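Local coordinates for uncharacterized peroxidase-related protein (Silicibacter sp., PDB 2PFX), which is of uncharacterised function but, as a peroxidase-related member of the AhpD-like carboxymuconolactone decarboxylase family, is probably an oxidoreductase, at residues I29-E32 with M36-N39; N39-Y44 with A53-Y58; E74-V79 with W159-V164; S81-C86 with F129-T134; P104-M109 with R115-D120. One frame throughout, in Å; residues are numbered along the deposited sequence. Where two conformers were deposited one is given.

Interaction 1: residues I29-E32 with M36-N39; sequences ICQE and MVPN
The carbonyl oxygen of Met36 faces the last turns of the helix that precedes it: the CA-H of Gln31 points at it, with CA to Met36 O at 3.4 Å and an angle of 139° at the hydrogen. The contact is a tight helix-loop-helix turn, in which the chain leaves helix 21-34 and folds back past its end before entering helix 39-44 at the N-cap residue Pro38. Proline suits that place, since the N-H of an N-cap residue is not used in the helix's bonding and the ring fixes phi close to -55°. CD of the Pro38 ring lies 4.5 Å from CB of Cys30, a small, buried, apolar residue that lets the loop come close. Beyond that, SG of Cys30 reaches on to Leu41. Gln31 covers the loop from the solvent side. Its CG stands opposite the backbone N (chi1 -178°) and the chain then bends at chi2, which brings the end of the side chain over the backbone of Met36. CB of Met36, a selenomethionine in the crystal, points away from the helix, and its side chain packs on Asn183, Glu185, Tyr186 and Gln189. Asn183 also clamps the loop by its backbone, bonding Val37 O through ND2 and Asn39 N through OD1. Met36 O comes within 3.3 Å of Cys30 O, yet both are acceptors and make no bond, while Gln31 N, 3.5 Å from Met36 O, meets it at too poor an angle.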
# COMPACT_ATOMS: atom_id res chain seq x y z
N ILE A 29 -5.72 -42.55 12.25
CA ILE A 29 -6.26 -41.85 13.41
C ILE A 29 -6.93 -40.55 13.01
O ILE A 29 -8.04 -40.20 13.45
CB ILE A 29 -5.11 -41.65 14.43
CG1 ILE A 29 -4.56 -42.91 15.08
CG2 ILE A 29 -5.57 -40.67 15.49
CD1 ILE A 29 -5.25 -43.58 16.23
N CYS A 30 -6.31 -39.75 12.14
CA CYS A 30 -6.90 -38.50 11.66
C CYS A 30 -8.27 -38.74 11.03
O CYS A 30 -9.27 -38.07 11.24
CB CYS A 30 -5.99 -37.82 10.62
SG CYS A 30 -4.37 -37.26 11.17
N GLN A 31 -8.30 -39.76 10.16
CA GLN A 31 -9.49 -40.13 9.41
C GLN A 31 -10.63 -40.39 10.36
O GLN A 31 -11.78 -40.01 10.16
CB GLN A 31 -9.21 -41.38 8.60
CG GLN A 31 -10.27 -41.95 7.70
CD GLN A 31 -11.01 -40.97 6.82
OE1 GLN A 31 -12.18 -40.73 7.14
NE2 GLN A 31 -10.42 -40.43 5.76
N GLU A 32 -10.26 -41.08 11.44
CA GLU A 32 -11.23 -41.39 12.48
C GLU A 32 -11.66 -40.13 13.21
O GLU A 32 -12.86 -39.91 13.43
CB GLU A 32 -10.57 -42.45 13.37
CG GLU A 32 -11.20 -42.99 14.62
CD GLU A 32 -12.61 -43.52 14.47
OE1 GLU A 32 -12.84 -44.22 13.47
OE2 GLU A 32 -13.48 -43.21 15.31
N MSE A 36 -11.49 -37.26 7.71
CA MSE A 36 -10.66 -37.04 6.55
C MSE A 36 -9.20 -37.03 6.98
O MSE A 36 -8.93 -36.96 8.18
CB MSE A 36 -10.98 -35.68 5.89
CG MSE A 36 -10.58 -34.51 6.78
SE MSE A 36 -10.89 -32.74 6.11
CE MSE A 36 -12.77 -32.93 5.96
N VAL A 37 -8.32 -37.05 5.98
CA VAL A 37 -6.92 -36.69 6.22
C VAL A 37 -6.64 -35.32 5.61
O VAL A 37 -6.60 -35.19 4.37
CB VAL A 37 -5.95 -37.74 5.64
CG1 VAL A 37 -4.51 -37.35 5.93
CG2 VAL A 37 -6.26 -39.10 6.25
N PRO A 38 -6.50 -34.31 6.47
CA PRO A 38 -6.25 -32.96 5.96
C PRO A 38 -5.03 -32.92 5.04
O PRO A 38 -3.96 -33.45 5.32
CB PRO A 38 -6.02 -32.13 7.22
CG PRO A 38 -6.86 -32.85 8.23
CD PRO A 38 -6.63 -34.32 7.93
N ASN A 39 -5.23 -32.24 3.92
CA ASN A 39 -4.18 -32.20 2.91
C ASN A 39 -2.90 -31.54 3.34
O ASN A 39 -1.83 -31.86 2.83
CB ASN A 39 -4.72 -31.49 1.65
CG ASN A 39 -5.52 -32.43 0.76
OD1 ASN A 39 -5.46 -33.65 0.91
ND2 ASN A 39 -6.26 -31.89 -0.20

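Interaction 2: residues N39-Y44 with A53-Y58; sequences NVLKAY and AFTAMY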
# COMPACT_ATOMS: atom_id res chain seq x y z
N ASN A 39 -5.23 -32.24 3.92
CA ASN A 39 -4.18 -32.20 2.91
C ASN A 39 -2.90 -31.54 3.34
O ASN A 39 -1.83 -31.86 2.83
CB ASN A 39 -4.72 -31.49 1.65
CG ASN A 39 -5.52 -32.43 0.76
OD1 ASN A 39 -5.46 -33.65 0.91
ND2 ASN A 39 -6.26 -31.89 -0.20
N VAL A 40 -2.93 -30.59 4.29
CA VAL A 40 -1.68 -30.06 4.80
C VAL A 40 -0.81 -31.16 5.39
O VAL A 40 0.41 -31.16 5.30
CB VAL A 40 -1.93 -28.96 5.84
CG1 VAL A 40 -2.65 -29.51 7.06
CG2 VAL A 40 -0.61 -28.31 6.24
N LEU A 41 -1.47 -32.15 6.02
CA LEU A 41 -0.66 -33.23 6.58
C LEU A 41 -0.06 -34.10 5.49
O LEU A 41 1.09 -34.51 5.62
CB LEU A 41 -1.49 -34.08 7.54
CG LEU A 41 -2.07 -33.34 8.74
CD1 LEU A 41 -2.96 -34.29 9.52
CD2 LEU A 41 -0.95 -32.72 9.57
N LYS A 42 -0.83 -34.36 4.44
CA LYS A 42 -0.26 -35.13 3.31
C LYS A 42 0.91 -34.38 2.71
O LYS A 42 1.85 -34.99 2.19
CB LYS A 42 -1.33 -35.43 2.28
CG LYS A 42 -2.55 -36.15 2.83
CD LYS A 42 -3.61 -36.41 1.76
CE LYS A 42 -4.51 -37.57 2.17
NZ LYS A 42 -5.81 -37.51 1.45
N ALA A 43 0.86 -33.05 2.79
CA ALA A 43 1.92 -32.24 2.20
C ALA A 43 3.24 -32.44 2.94
O ALA A 43 4.29 -32.51 2.30
CB ALA A 43 1.51 -30.76 2.17
N TYR A 44 3.16 -32.52 4.27
CA TYR A 44 4.36 -32.69 5.07
C TYR A 44 4.79 -34.14 5.19
O TYR A 44 5.93 -34.41 5.61
CB TYR A 44 4.16 -32.13 6.49
CG TYR A 44 4.29 -30.62 6.51
CD1 TYR A 44 3.18 -29.82 6.27
CD2 TYR A 44 5.51 -30.00 6.74
CE1 TYR A 44 3.30 -28.45 6.28
CE2 TYR A 44 5.63 -28.63 6.77
CZ TYR A 44 4.52 -27.86 6.54
OH TYR A 44 4.63 -26.50 6.55
N ALA A 53 7.29 -32.08 13.30
CA ALA A 53 7.55 -30.71 13.78
C ALA A 53 6.39 -29.76 13.53
O ALA A 53 6.10 -28.84 14.30
CB ALA A 53 8.82 -30.19 13.10
N PHE A 54 5.76 -30.02 12.38
CA PHE A 54 4.61 -29.21 11.99
C PHE A 54 3.47 -29.45 12.98
O PHE A 54 2.89 -28.56 13.57
CB PHE A 54 4.15 -29.55 10.56
CG PHE A 54 2.89 -28.77 10.22
CD1 PHE A 54 2.96 -27.42 9.92
CD2 PHE A 54 1.66 -29.39 10.23
CE1 PHE A 54 1.82 -26.72 9.61
CE2 PHE A 54 0.51 -28.71 9.93
CZ PHE A 54 0.60 -27.35 9.64
N THR A 55 3.16 -30.73 13.12
CA THR A 55 2.03 -31.13 13.96
C THR A 55 2.29 -30.81 15.43
O THR A 55 1.34 -30.44 16.12
CB THR A 55 1.68 -32.63 13.79
OG1 THR A 55 2.79 -33.39 14.25
CG2 THR A 55 1.40 -32.89 12.32
N ALA A 56 3.53 -30.96 15.88
CA ALA A 56 3.78 -30.65 17.29
C ALA A 56 3.45 -29.20 17.59
O ALA A 56 2.89 -28.83 18.62
CB ALA A 56 5.23 -30.94 17.65
N MSE A 57 3.82 -28.33 16.65
CA MSE A 57 3.56 -26.91 16.83
C MSE A 57 2.08 -26.62 16.67
O MSE A 57 1.53 -25.92 17.52
CB MSE A 57 4.39 -26.11 15.83
CG MSE A 57 4.12 -24.62 15.99
SE MSE A 57 5.30 -23.49 15.02
CE MSE A 57 6.82 -23.92 16.12
N TYR A 58 1.44 -27.13 15.61
CA TYR A 58 0.01 -26.90 15.43
C TYR A 58 -0.73 -27.31 16.71
O TYR A 58 -1.61 -26.60 17.19
CB TYR A 58 -0.55 -27.66 14.23
CG TYR A 58 -2.03 -27.46 13.98
CD1 TYR A 58 -3.08 -28.10 14.62
CD2 TYR A 58 -2.40 -26.54 13.00
CE1 TYR A 58 -4.41 -27.88 14.37
CE2 TYR A 58 -3.74 -26.31 12.73
CZ TYR A 58 -4.74 -26.97 13.40
OH TYR A 58 -6.07 -26.74 13.13
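The rings of Tyr44 and Phe54 lie nearly flat on one another in an offset stack, with centroids 4.5 Å apart and planes 14° from parallel. Phe54 CD1 sits 3.7 Å from Tyr44 CZ, while Phe54 CB stands over the middle of the same Tyr44 face as a CH-pi contact. Phe54 can present its ring this way because CG is opposite the backbone N (chi1 176°), swinging it across the gap between helices. Two aliphatic side chains of helix 39-44 also touch it: Val40 CG2 meets CZ of Phe54 at 3.7 Å, and Leu41 CD2 comes to the ring edge. That same Leu41 CD2 packs against Thr55 CG2 at 3.6 Å; the hydroxyl of Thr55 is turned back to Leu51 O. Farther out, Phe54 touches Thr171 of helix 155-178, Tyr44 OH bonds Asn163 OD1 of the second subunit, and Trp159 of that subunit meets the tyrosine ring edge-to-face, making Tyr44 part of the interface. A leucine at Tyr44 would probably leave one face of Phe54 without its stacking partner and Asn163 of the second subunit without its hydroxyl mate. The axes of the two segments run at 143°, 10.9 Å apart: a roughly antiparallel helix pair of the all-helical AhpD-like fold.

Interaction 3: residues E74-V79 with W159-V164; sequences EMIAVV and WDIANV
Ile76 carries most of this contact, pushing both of its branches from helix 70-84 into helix 155-178. Its CG2 methyl meets CG1 of Val164 at 3.6 Å, and that valine methyl also lies 4.0 Å from Ile76 CB, so it nests against the fork of the isoleucine. The longer arm ends at CD1, which reaches CG2 of Ile161 at 4.1 Å. The side chains cross at about right angles in both pairs. With CG1 of Ile76 beside its backbone N (chi1 -74°) and the arm then extended, CD1 runs on toward Ile161 while CG2 is left facing Val164. All three residues are branched at CB, and such stiff, greasy side chains pay little entropy to fill a buried seam between helices.

The seam lies inside the all-helical AhpD-like fold, where helix 70-84 packs on helices 87-101, 104-112, 121-136 and 155-178. Glu74, directed away from the seam, bonds His93 ND1 through OE1; the spacing of Glu74, Cys86 and His93 matches the signature of AhpD relatives, consistent with a related site here. The far side of helix 155-178 faces the second subunit. Asn163 ND2 returns to Trp159 O at 2.9 Å with a nearly straight N-H (170°), coming 36° out of the carbonyl plane, whereas Asn163 N reaches that oxygen from the opposite face. The carboxamide's rotation is set by this ND2 bond and, at OD1, by Tyr44 OH of the second subunit; ND2 rests above the rim of the indole. Trp159 in turn packs edge-to-face with Phe46 of that subunit.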
# COMPACT_ATOMS: atom_id res chain seq x y z
N GLU A 74 -9.18 -20.42 16.61
CA GLU A 74 -9.65 -20.62 15.23
C GLU A 74 -10.11 -19.30 14.61
O GLU A 74 -9.94 -19.09 13.41
CB GLU A 74 -10.78 -21.63 15.17
CG GLU A 74 -10.38 -23.07 15.29
CD GLU A 74 -9.45 -23.58 14.20
OE1 GLU A 74 -9.19 -22.84 13.23
OE2 GLU A 74 -8.98 -24.74 14.35
N MSE A 75 -10.70 -18.42 15.42
CA MSE A 75 -11.12 -17.11 14.92
C MSE A 75 -9.92 -16.29 14.47
O MSE A 75 -9.93 -15.59 13.46
CB MSE A 75 -11.93 -16.41 16.03
CG MSE A 75 -13.29 -17.06 16.24
SE MSE A 75 -14.11 -16.30 17.84
CE MSE A 75 -14.79 -14.83 16.82
N ILE A 76 -8.84 -16.37 15.22
CA ILE A 76 -7.63 -15.66 14.88
C ILE A 76 -7.13 -16.20 13.55
O ILE A 76 -6.77 -15.46 12.64
CB ILE A 76 -6.54 -15.83 15.96
CG1 ILE A 76 -6.79 -15.03 17.24
CG2 ILE A 76 -5.17 -15.47 15.42
CD1 ILE A 76 -5.88 -15.45 18.40
N ALA A 77 -7.16 -17.53 13.47
CA ALA A 77 -6.66 -18.15 12.24
C ALA A 77 -7.34 -17.64 10.99
O ALA A 77 -6.71 -17.35 9.96
CB ALA A 77 -6.85 -19.66 12.35
N VAL A 78 -8.66 -17.55 11.06
CA VAL A 78 -9.45 -17.11 9.91
C VAL A 78 -9.24 -15.65 9.58
O VAL A 78 -9.20 -15.24 8.42
CB VAL A 78 -10.95 -17.36 10.14
CG1 VAL A 78 -11.78 -16.81 8.99
CG2 VAL A 78 -11.17 -18.85 10.30
N VAL A 79 -9.12 -14.81 10.60
CA VAL A 79 -8.88 -13.39 10.32
C VAL A 79 -7.52 -13.21 9.66
O VAL A 79 -7.36 -12.50 8.65
CB VAL A 79 -9.02 -12.58 11.62
CG1 VAL A 79 -8.43 -11.19 11.48
CG2 VAL A 79 -10.49 -12.54 12.01
N TRP A 159 1.03 -13.54 24.57
CA TRP A 159 2.00 -14.43 23.94
C TRP A 159 1.32 -15.47 23.05
O TRP A 159 1.72 -15.77 21.92
CB TRP A 159 2.82 -15.16 25.00
CG TRP A 159 3.79 -16.15 24.42
CD1 TRP A 159 3.65 -17.49 24.29
CD2 TRP A 159 5.09 -15.82 23.88
NE1 TRP A 159 4.77 -18.04 23.70
CE2 TRP A 159 5.66 -17.02 23.45
CE3 TRP A 159 5.80 -14.63 23.73
CZ2 TRP A 159 6.93 -17.07 22.87
CZ3 TRP A 159 7.06 -14.66 23.17
CH2 TRP A 159 7.60 -15.89 22.74
N ASP A 160 0.25 -16.07 23.57
CA ASP A 160 -0.54 -17.01 22.79
C ASP A 160 -1.17 -16.36 21.57
O ASP A 160 -1.21 -16.95 20.50
CB ASP A 160 -1.61 -17.63 23.67
CG ASP A 160 -1.10 -18.61 24.71
OD1 ASP A 160 0.13 -18.83 24.69
OD2 ASP A 160 -1.91 -19.13 25.53
N ILE A 161 -1.71 -15.14 21.71
CA ILE A 161 -2.31 -14.51 20.53
C ILE A 161 -1.26 -14.27 19.46
O ILE A 161 -1.44 -14.49 18.25
CB ILE A 161 -3.02 -13.20 20.93
CG1 ILE A 161 -4.28 -13.41 21.78
CG2 ILE A 161 -3.39 -12.41 19.69
CD1 ILE A 161 -4.64 -12.17 22.58
N ALA A 162 -0.10 -13.80 19.91
CA ALA A 162 1.01 -13.55 19.00
C ALA A 162 1.46 -14.84 18.32
O ALA A 162 1.75 -14.83 17.12
CB ALA A 162 2.17 -12.91 19.74
N ASN A 163 1.52 -15.95 19.04
CA ASN A 163 2.05 -17.15 18.39
C ASN A 163 1.05 -17.75 17.43
O ASN A 163 1.43 -18.20 16.34
CB ASN A 163 2.52 -18.16 19.44
CG ASN A 163 3.96 -17.86 19.83
OD1 ASN A 163 4.88 -18.50 19.33
ND2 ASN A 163 4.14 -16.89 20.72
N VAL A 164 -0.23 -17.76 17.81
CA VAL A 164 -1.24 -18.27 16.89
C VAL A 164 -1.24 -17.41 15.63
O VAL A 164 -1.21 -17.93 14.53
CB VAL A 164 -2.63 -18.30 17.54
CG1 VAL A 164 -3.71 -18.62 16.53
CG2 VAL A 164 -2.59 -19.33 18.67

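Interaction 4: residues S81-C86 with F129-T134; sequences SSINKC and FAAKMT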
# COMPACT_ATOMS: atom_id res chain seq x y z
N SER A 81 -5.95 -15.47 7.86
CA SER A 81 -6.11 -16.02 6.53
C SER A 81 -6.86 -15.14 5.56
O SER A 81 -6.65 -15.14 4.36
CB SER A 81 -6.90 -17.33 6.61
OG SER A 81 -6.29 -18.21 7.52
N SER A 82 -7.84 -14.41 6.11
CA SER A 82 -8.62 -13.52 5.27
C SER A 82 -7.73 -12.39 4.75
O SER A 82 -7.77 -12.00 3.58
CB SER A 82 -9.81 -12.96 6.06
OG SER A 82 -10.59 -12.09 5.27
N ILE A 83 -6.91 -11.83 5.64
CA ILE A 83 -6.05 -10.75 5.25
C ILE A 83 -5.01 -11.22 4.23
O ILE A 83 -4.71 -10.47 3.29
CB ILE A 83 -5.34 -10.11 6.46
CG1 ILE A 83 -6.32 -9.43 7.42
CG2 ILE A 83 -4.25 -9.15 5.99
CD1 ILE A 83 -5.77 -9.27 8.82
N ASN A 84 -4.51 -12.43 4.41
CA ASN A 84 -3.56 -12.97 3.44
C ASN A 84 -4.20 -13.68 2.25
O ASN A 84 -3.47 -14.10 1.33
CB ASN A 84 -2.63 -13.99 4.12
CG ASN A 84 -1.70 -13.31 5.10
OD1 ASN A 84 -1.26 -12.18 4.89
ND2 ASN A 84 -1.40 -14.01 6.16
N LYS A 85 -5.51 -13.77 2.23
CA LYS A 85 -6.27 -14.39 1.14
C LYS A 85 -5.78 -15.78 0.81
O LYS A 85 -5.56 -16.19 -0.34
CB LYS A 85 -6.27 -13.46 -0.08
CG LYS A 85 -6.76 -12.06 0.20
CD LYS A 85 -7.59 -11.35 -0.84
CE LYS A 85 -9.03 -11.09 -0.43
NZ LYS A 85 -9.39 -9.66 -0.19
N CYS A 86 -5.61 -16.55 1.88
CA CYS A 86 -5.21 -17.93 1.82
C CYS A 86 -6.40 -18.88 1.68
O CYS A 86 -7.08 -19.20 2.64
CB CYS A 86 -4.43 -18.31 3.08
SG CYS A 86 -3.78 -20.02 2.85
N PHE A 129 -5.66 -6.92 17.06
CA PHE A 129 -4.24 -7.12 17.31
C PHE A 129 -3.63 -8.10 16.30
O PHE A 129 -2.56 -7.88 15.73
CB PHE A 129 -4.07 -7.60 18.75
CG PHE A 129 -2.63 -7.61 19.28
CD1 PHE A 129 -2.08 -6.48 19.89
CD2 PHE A 129 -1.83 -8.73 19.19
CE1 PHE A 129 -0.80 -6.51 20.38
CE2 PHE A 129 -0.53 -8.76 19.65
CZ PHE A 129 -0.01 -7.62 20.22
N ALA A 130 -4.32 -9.21 16.09
CA ALA A 130 -3.87 -10.19 15.10
C ALA A 130 -3.77 -9.54 13.73
O ALA A 130 -2.79 -9.77 13.02
CB ALA A 130 -4.80 -11.39 15.09
N ALA A 131 -4.76 -8.74 13.39
CA ALA A 131 -4.81 -8.00 12.12
C ALA A 131 -3.64 -7.05 11.98
O ALA A 131 -2.96 -6.99 10.95
CB ALA A 131 -6.11 -7.22 11.95
N LYS A 132 -3.38 -6.30 13.04
CA LYS A 132 -2.25 -5.39 13.02
C LYS A 132 -0.91 -6.11 12.94
O LYS A 132 0.07 -5.67 12.31
CB LYS A 132 -2.31 -4.47 14.24
CG LYS A 132 -1.18 -3.43 14.18
CD LYS A 132 -1.25 -2.44 15.33
CE LYS A 132 -0.19 -1.36 15.14
NZ LYS A 132 -0.55 -0.17 15.95
N MSE A 133 -0.78 -7.24 13.61
CA MSE A 133 0.40 -8.08 13.50
C MSE A 133 0.57 -8.60 12.07
O MSE A 133 1.67 -8.74 11.55
CB MSE A 133 0.26 -9.29 14.40
CG MSE A 133 0.61 -9.07 15.86
SE MSE A 133 0.48 -10.63 16.92
CE MSE A 133 1.89 -11.59 16.06
N THR A 134 -0.57 -8.88 11.45
CA THR A 134 -0.54 -9.47 10.11
C THR A 134 -0.13 -8.43 9.09
O THR A 134 0.72 -8.69 8.21
CB THR A 134 -1.90 -10.12 9.81
OG1 THR A 134 -2.08 -11.22 10.72
CG2 THR A 134 -1.93 -10.70 8.40
O HOH W 1 0.46 -10.52 5.95
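The carboxamide of Asn84 meets the methyl CG2 of Thr134 almost evenly from its two ends, OD1 at 3.9 Å and ND2 slightly farther, the two side chains slanting across each other. A water joins the helices at this point, 2.6 Å from Asn84 OD1 and 2.9 Å from Thr134 O. ND2 has its polar partners in Asn172 OD1 and Asn169 OD1, so both ends of the amide are engaged and its rotation is well defined. Below it the contact is apolar. Ile83 and Thr134 reach toward each other tip to tip, CG2 to CG2 at 3.7 Å, and the extended arm of Ile83 sets CD1 3.8 Å from Ala131 CB, where a small residue admits it. Threonine suits its place by having two different branches: the methyl, opposite its backbone N, faces the isoleucine, while OG1 (chi1 -65°) donates to Ala130 O at 2.8 Å from above the carbonyl plane, on the other face from Thr134 N. OG1 also bonds Asn169 ND2. Replaced by an alanine, Thr134 would be likely to leave a gap beside Ile83 and deprive Asn169 ND2 of its hydroxyl partner. The chain leaves helix 70-84 through a Schellman motif at Lys85, and Cys86 then caps helix 87-101 with its side chain, its spacing to Cys89 forming the CxxC pattern known from AhpD relatives. The contact thus joins helices 70-84 and 121-136; Asn169 of helix 155-178 bonds both and Asn172 the first alone, while Arg173 of the second subunit bonds Thr134 O.

Interaction 5: residues P104-M109 with R115-D120; sequences PQLGEM and RVAPLD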
# COMPACT_ATOMS: atom_id res chain seq x y z
N PRO A 104 -22.74 -20.78 11.44
CA PRO A 104 -22.18 -20.62 10.09
C PRO A 104 -21.94 -19.16 9.74
O PRO A 104 -20.93 -18.91 9.07
CB PRO A 104 -23.24 -21.26 9.21
CG PRO A 104 -23.80 -22.35 10.08
CD PRO A 104 -23.94 -21.65 11.42
N GLN A 105 -22.84 -18.27 10.17
CA GLN A 105 -22.70 -16.86 9.83
C GLN A 105 -21.44 -16.24 10.42
O GLN A 105 -20.83 -15.36 9.82
CB GLN A 105 -23.92 -16.04 10.28
CG GLN A 105 -23.98 -14.69 9.58
CD GLN A 105 -24.68 -13.62 10.37
OE1 GLN A 105 -24.91 -13.74 11.57
NE2 GLN A 105 -25.04 -12.54 9.69
N LEU A 106 -21.05 -16.69 11.60
CA LEU A 106 -19.82 -16.16 12.18
C LEU A 106 -18.62 -16.56 11.32
O LEU A 106 -17.74 -15.73 11.07
CB LEU A 106 -19.59 -16.67 13.60
CG LEU A 106 -18.30 -16.23 14.30
CD1 LEU A 106 -18.36 -14.73 14.52
CD2 LEU A 106 -18.09 -17.00 15.59
N GLY A 107 -18.60 -17.82 10.87
CA GLY A 107 -17.49 -18.20 9.98
C GLY A 107 -17.41 -17.35 8.74
O GLY A 107 -16.31 -17.00 8.32
N GLU A 108 -18.58 -17.00 8.20
CA GLU A 108 -18.56 -16.25 6.94
C GLU A 108 -18.08 -14.84 7.17
O GLU A 108 -17.31 -14.26 6.40
CB GLU A 108 -19.96 -16.27 6.32
CG GLU A 108 -20.40 -17.68 5.96
CD GLU A 108 -19.56 -18.22 4.82
OE1 GLU A 108 -19.77 -17.70 3.70
OE2 GLU A 108 -18.71 -19.12 5.01
N MSE A 109 -18.55 -14.28 8.27
CA MSE A 109 -18.14 -12.94 8.66
C MSE A 109 -16.64 -12.85 8.82
O MSE A 109 -16.03 -11.89 8.36
CB MSE A 109 -18.85 -12.50 9.95
CG MSE A 109 -20.32 -12.17 9.77
SE MSE A 109 -21.14 -12.00 11.53
CE MSE A 109 -22.51 -10.81 10.89
N ARG A 115 -14.76 -7.26 10.81
CA ARG A 115 -15.21 -6.06 11.49
C ARG A 115 -16.71 -5.96 11.58
O ARG A 115 -17.20 -5.14 12.36
CB ARG A 115 -14.68 -4.85 10.73
CG ARG A 115 -13.16 -4.79 10.73
CD ARG A 115 -12.67 -3.43 10.21
NE ARG A 115 -11.77 -3.66 9.09
CZ ARG A 115 -10.46 -3.78 9.11
NH1 ARG A 115 -9.77 -3.70 10.24
NH2 ARG A 115 -9.89 -3.99 7.92
N VAL A 116 -17.42 -6.75 10.77
CA VAL A 116 -18.87 -6.66 10.78
C VAL A 116 -19.43 -7.54 11.90
O VAL A 116 -20.61 -7.46 12.18
CB VAL A 116 -19.53 -7.16 9.48
CG1 VAL A 116 -19.08 -6.32 8.31
CG2 VAL A 116 -19.20 -8.63 9.27
N ALA A 117 -18.61 -8.39 12.49
CA ALA A 117 -19.17 -9.35 13.44
C ALA A 117 -19.52 -8.66 14.76
O ALA A 117 -18.71 -7.88 15.27
CB ALA A 117 -18.20 -10.49 13.65
N PRO A 118 -20.67 -8.97 15.33
CA PRO A 118 -21.05 -8.36 16.62
C PRO A 118 -20.42 -9.10 17.78
O PRO A 118 -21.04 -9.86 18.53
CB PRO A 118 -22.57 -8.52 16.61
CG PRO A 118 -22.78 -9.83 15.91
CD PRO A 118 -21.71 -9.90 14.86
N LEU A 119 -19.13 -8.88 17.94
CA LEU A 119 -18.35 -9.55 18.95
C LEU A 119 -18.28 -8.71 20.22
O LEU A 119 -18.39 -7.48 20.17
CB LEU A 119 -16.88 -9.71 18.50
CG LEU A 119 -16.72 -10.56 17.24
CD1 LEU A 119 -15.27 -10.58 16.78
CD2 LEU A 119 -17.22 -11.97 17.50
N ASP A 120 -18.05 -9.40 21.33
CA ASP A 120 -17.70 -8.62 22.52
C ASP A 120 -16.33 -8.00 22.32
O ASP A 120 -15.55 -8.40 21.45
CB ASP A 120 -17.81 -9.49 23.77
CG ASP A 120 -16.82 -10.61 23.90
OD1 ASP A 120 -15.76 -10.58 23.24
OD2 ASP A 120 -17.12 -11.55 24.67
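Met109, a selenomethionine, lies along the loop that follows its own helix and offers it successive atoms. Its CG touches Val116 CG2 at 3.7 Å, the two side chains meeting at a slant; farther out SE rests 3.9 Å from Ala117 CB and 4.0 Å from Pro118 CD, running across the proline at about a right angle. Such a reach is possible because the chain stays extended beyond CG (chi2 168°). A long, flexible, polarisable side chain fits an uneven loop surface well, and the small Ala117 lets the selenium come close to its backbone. One turn earlier, Leu106 covers the other part of the loop: CD1 approaches Ala117 CB at 4.3 Å and Leu119 CD2 at 4.2 Å, so the alanine methyl is shared by both helix residues. Pro118 is the centre of an inverse gamma turn, closed by a weak bond from Leu119 N to Ala117 O; past this turn, the end of the Leu119 side chain comes back to Leu106. Phe87 of the third subunit packs on Met109. Within the chain, the contact folds the link to helix 121-136 against helix 104-112; Leu106 also reaches Val97 and Ser101 of helix 87-101, and Leu106 and Leu119 both touch Met75 of helix 70-84.

From the N terminus, interaction 1 closes a very short loop between helix 21-34 and helix 39-44, and interaction 2 begins where it ends, sharing Asn39 and tying helix 39-44 to helix 48-63. Both are complete before interaction 3 opens. That contact closes the longest loop, from helix 70-84 to helix 155-178, and the rest nest within it: interaction 4, also using helix 70-84, encloses interaction 5, the local turn after helix 104-112. None cross. Interactions 3 and 4 touch directly, with centres about 9 Å apart; Met75 links interaction 3 to 5, and Tyr58 brings interaction 2 against Glu74 of interaction 3. Interactions 2, 3 and 4 all border the second subunit.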